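TRAP dicarboxylate transporter-DctP subunit (Desulfovibrio salexigens, PDB 4N6D) probably binds a small organic acid in the periplasm and delivers it to a TRAP-type membrane transporter, as solute-binding proteins of the DctP family do. Local coordinates at residues 101-105 with 131-136. Residues are numbered along the deposited sequence; the frame is centred on the assembly and turned at random.
Sequences VFPLS and YQPKEF
Glu135 is the bump here, and the hollow that takes it is the curl of backbone from Phe102 to Ser105. Its CG sits between the backbone N and the carbonyl carbon (chi1 61°), and the chain bends again at chi2, which drops the carboxylate into the curl. Glu135 OE1 accepts from Leu104 N at 2.9 Å, while Glu135 OE2 takes Ser105 N, also at 2.9 Å, so two successive amides meet the two oxygens, each on its syn lone pair. Both bonds are nearly straight. Ser105 OG adds a third bond, reaching Glu135 OE2 nearly along the C-O axis from 2.9 Å. Pro103 slides past in the opposite direction, Pro103 CD lying 3.2 Å from Glu135 OE1, and forms part of the wall.

The flanks are greasy. On one, the Phe102 ring presents its edge to Glu135 CG and leans obliquely on Phe136, Phe102 CE1 to Phe136 CE1 at 3.4 Å, with the planes 32° apart. Ser105 OG lies at the Phe136 ring edge, and Val141 and Met144 of strand 139-146 pack against that ring. On the other flank Leu104, with CG anti to the backbone N (chi1 -170°), pushes Leu104 CD1 up to Tyr131 CD2 at 3.5 Å and crosses Pro133 at about a right angle, Leu104 CB resting on Pro133 CB. Leu127 and Val325 also touch Leu104, and Tyr131 OH is hydrogen-bonded to Asp328.

The contact thus ties the loop after strand 90-94 to the turn between helix 117-131 and strand 139-146, both strands belonging to the five-stranded mixed sheet of this solute-binding protein. Three donors grip one carboxylate and fix its rotation; they would be expected to stabilise its negative charge, and two of the three bonds come from backbone amides.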
ATOM      1  N   VAL A 101       3.375 -15.185   5.604  1.00  7.79           N
ATOM      2  CA  VAL A 101       2.705 -14.952   6.872  1.00  8.33           C
ATOM      3  C   VAL A 101       1.228 -14.569   6.639  1.00 10.77           C
ATOM      4  O   VAL A 101       0.387 -14.781   7.519  1.00  9.26           O
ATOM      5  CB  VAL A 101       3.435 -13.877   7.647  1.00  9.44           C
ATOM      6  CG1 VAL A 101       2.741 -13.568   8.951  1.00 11.86           C
ATOM      7  CG2 VAL A 101       4.883 -14.316   7.901  1.00 11.77           C
ATOM      8  N   PHE A 102       0.937 -14.037   5.453  1.00  7.95           N
ATOM      9  CA  PHE A 102      -0.405 -13.527   5.115  1.00  9.67           C
ATOM     10  C   PHE A 102      -0.896 -14.097   3.788  1.00  7.27           C
ATOM     11  O   PHE A 102      -1.056 -13.379   2.814  1.00  9.40           O
ATOM     12  CB  PHE A 102      -0.365 -12.004   5.060  1.00 10.79           C
ATOM     13  CG  PHE A 102       0.134 -11.391   6.339  1.00  6.29           C
ATOM     14  CD1 PHE A 102      -0.671 -11.341   7.449  1.00  6.71           C
ATOM     15  CD2 PHE A 102       1.423 -10.879   6.427  1.00  8.22           C
ATOM     16  CE1 PHE A 102      -0.215 -10.797   8.626  1.00 10.23           C
ATOM     17  CE2 PHE A 102       1.876 -10.345   7.628  1.00  8.91           C
ATOM     18  CZ  PHE A 102       1.051 -10.301   8.705  1.00  8.97           C
ATOM     19  N   PRO A 103      -1.136 -15.407   3.749  1.00  7.29           N
ATOM     20  CA  PRO A 103      -1.481 -16.033   2.466  1.00  7.49           C
ATOM     21  C   PRO A 103      -2.745 -15.496   1.835  1.00 12.03           C
ATOM     22  O   PRO A 103      -2.850 -15.546   0.601  1.00 10.02           O
ATOM     23  CB  PRO A 103      -1.669 -17.502   2.826  1.00  9.57           C
ATOM     24  CG  PRO A 103      -1.798 -17.543   4.312  1.00 12.81           C
ATOM     25  CD  PRO A 103      -0.958 -16.413   4.811  1.00  9.08           C
ATOM     26  N   LEU A 104      -3.701 -15.029   2.630  1.00  7.95           N
ATOM     27  CA  LEU A 104      -4.921 -14.468   2.016  1.00  8.83           C
ATOM     28  C   LEU A 104      -4.729 -13.013   1.656  1.00  9.48           C
ATOM     29  O   LEU A 104      -4.889 -12.640   0.488  1.00  7.43           O
ATOM     30  CB  LEU A 104      -6.147 -14.612   2.919  1.00 11.13           C
ATOM     31  CG  LEU A 104      -7.436 -14.250   2.163  1.00 13.32           C
ATOM     32  CD1 LEU A 104      -8.513 -15.278   2.451  1.00 21.08           C
ATOM     33  CD2 LEU A 104      -7.853 -12.882   2.584  1.00 12.93           C
ATOM     34  N   SER A 105      -4.394 -12.177   2.648  1.00  6.27           N
ATOM     35  CA  SER A 105      -4.369 -10.732   2.436  1.00  7.77           C
ATOM     36  C   SER A 105      -3.286 -10.286   1.475  1.00  7.78           C
ATOM     37  O   SER A 105      -3.402  -9.219   0.870  1.00  8.52           O
ATOM     38  CB  SER A 105      -4.231  -9.971   3.757  1.00  8.10           C
ATOM     39  OG  SER A 105      -5.310 -10.297   4.644  1.00 12.30           O
ATOM     40  N   TYR A 131     -13.521 -12.494   5.002  1.00  9.37           N
ATOM     41  CA  TYR A 131     -12.824 -13.759   5.119  1.00  9.55           C
ATOM     42  C   TYR A 131     -12.314 -14.070   6.512  1.00 10.29           C
ATOM     43  O   TYR A 131     -12.122 -15.248   6.825  1.00 12.50           O
ATOM     44  CB  TYR A 131     -11.652 -13.830   4.120  1.00 10.29           C
ATOM     45  CG  TYR A 131     -12.084 -14.240   2.728  1.00 11.31           C
ATOM     46  CD1 TYR A 131     -12.583 -13.300   1.824  1.00  9.96           C
ATOM     47  CD2 TYR A 131     -12.039 -15.560   2.321  1.00 13.80           C
ATOM     48  CE1 TYR A 131     -13.009 -13.681   0.537  1.00 10.49           C
ATOM     49  CE2 TYR A 131     -12.441 -15.942   1.048  1.00 16.24           C
ATOM     50  CZ  TYR A 131     -12.929 -14.998   0.161  1.00 15.81           C
ATOM     51  OH  TYR A 131     -13.361 -15.392  -1.090  1.00 15.95           O
ATOM     52  N   GLN A 132     -12.112 -13.042   7.335  1.00 11.22           N
ATOM     53  CA  GLN A 132     -11.574 -13.223   8.692  1.00 12.30           C
ATOM     54  C   GLN A 132     -10.432 -14.236   8.685  1.00 12.07           C
ATOM     55  O   GLN A 132     -10.467 -15.228   9.397  1.00 15.13           O
ATOM     56  CB  GLN A 132     -12.683 -13.689   9.632  1.00 14.67           C
ATOM     57  CG  GLN A 132     -13.818 -12.689   9.786  1.00 19.93           C
ATOM     58  CD  GLN A 132     -13.398 -11.459  10.547  1.00 28.63           C
ATOM     59  OE1 GLN A 132     -13.390 -10.351  10.014  1.00 31.92           O
ATOM     60  NE2 GLN A 132     -13.038 -11.644  11.800  1.00 35.65           N
ATOM     61  N   PRO A 133      -9.392 -13.986   7.873  1.00  9.42           N
ATOM     62  CA  PRO A 133      -8.396 -15.046   7.716  1.00  9.22           C
ATOM     63  C   PRO A 133      -7.592 -15.322   8.990  1.00 10.17           C
ATOM     64  O   PRO A 133      -7.278 -14.428   9.797  1.00 12.36           O
ATOM     65  CB  PRO A 133      -7.497 -14.517   6.603  1.00 11.91           C
ATOM     66  CG  PRO A 133      -7.652 -13.075   6.660  1.00 11.93           C
ATOM     67  CD  PRO A 133      -9.078 -12.815   7.043  1.00 12.62           C
ATOM     68  N   LYS A 134      -7.265 -16.585   9.169  1.00 11.74           N
ATOM     69  CA  LYS A 134      -6.609 -17.008  10.392  1.00 11.15           C
ATOM     70  C   LYS A 134      -5.202 -16.447  10.541  1.00 12.24           C
ATOM     71  O   LYS A 134      -4.619 -16.502  11.644  1.00 12.11           O
ATOM     72  CB  LYS A 134      -6.590 -18.527  10.477  1.00 20.05           C
ATOM     73  CG  LYS A 134      -6.053 -19.211   9.257  1.00 24.19           C
ATOM     74  CD  LYS A 134      -6.314 -20.713   9.333  1.00 32.87           C
ATOM     75  CE  LYS A 134      -5.080 -21.449   9.790  1.00 38.93           C
ATOM     76  NZ  LYS A 134      -3.990 -21.378   8.783  1.00 45.16           N
ATOM     77  N   GLU A 135      -4.644 -15.904   9.458  1.00 10.26           N
ATOM     78  CA  GLU A 135      -3.342 -15.248   9.552  1.00  9.93           C
ATOM     79  C   GLU A 135      -3.340 -14.119  10.582  1.00  9.98           C
ATOM     80  O   GLU A 135      -2.270 -13.727  11.108  1.00 11.08           O
ATOM     81  CB  GLU A 135      -2.885 -14.716   8.190  1.00  8.35           C
ATOM     82  CG  GLU A 135      -3.789 -13.683   7.573  1.00  6.75           C
ATOM     83  CD  GLU A 135      -3.808 -13.739   6.044  1.00  7.78           C
ATOM     84  OE1 GLU A 135      -3.721 -14.852   5.488  1.00  8.81           O
ATOM     85  OE2 GLU A 135      -3.907 -12.666   5.422  1.00  8.50           O
ATOM     86  N   PHE A 136      -4.520 -13.593  10.891  1.00  9.20           N
ATOM     87  CA  PHE A 136      -4.622 -12.513  11.884  1.00  9.03           C
ATOM     88  C   PHE A 136      -5.205 -12.954  13.215  1.00 10.07           C
ATOM     89  O   PHE A 136      -5.530 -12.121  14.052  1.00 11.62           O
ATOM     90  CB  PHE A 136      -5.446 -11.341  11.339  1.00 11.71           C
ATOM     91  CG  PHE A 136      -4.748 -10.556  10.270  1.00  9.83           C
ATOM     92  CD1 PHE A 136      -3.645  -9.794  10.580  1.00 13.16           C
ATOM     93  CD2 PHE A 136      -5.202 -10.573   8.961  1.00 14.93           C
ATOM     94  CE1 PHE A 136      -2.997  -9.056   9.596  1.00 16.69           C
ATOM     95  CE2 PHE A 136      -4.538  -9.831   7.967  1.00 14.85           C
ATOM     96  CZ  PHE A 136      -3.451  -9.092   8.300  1.00 13.73           C
TER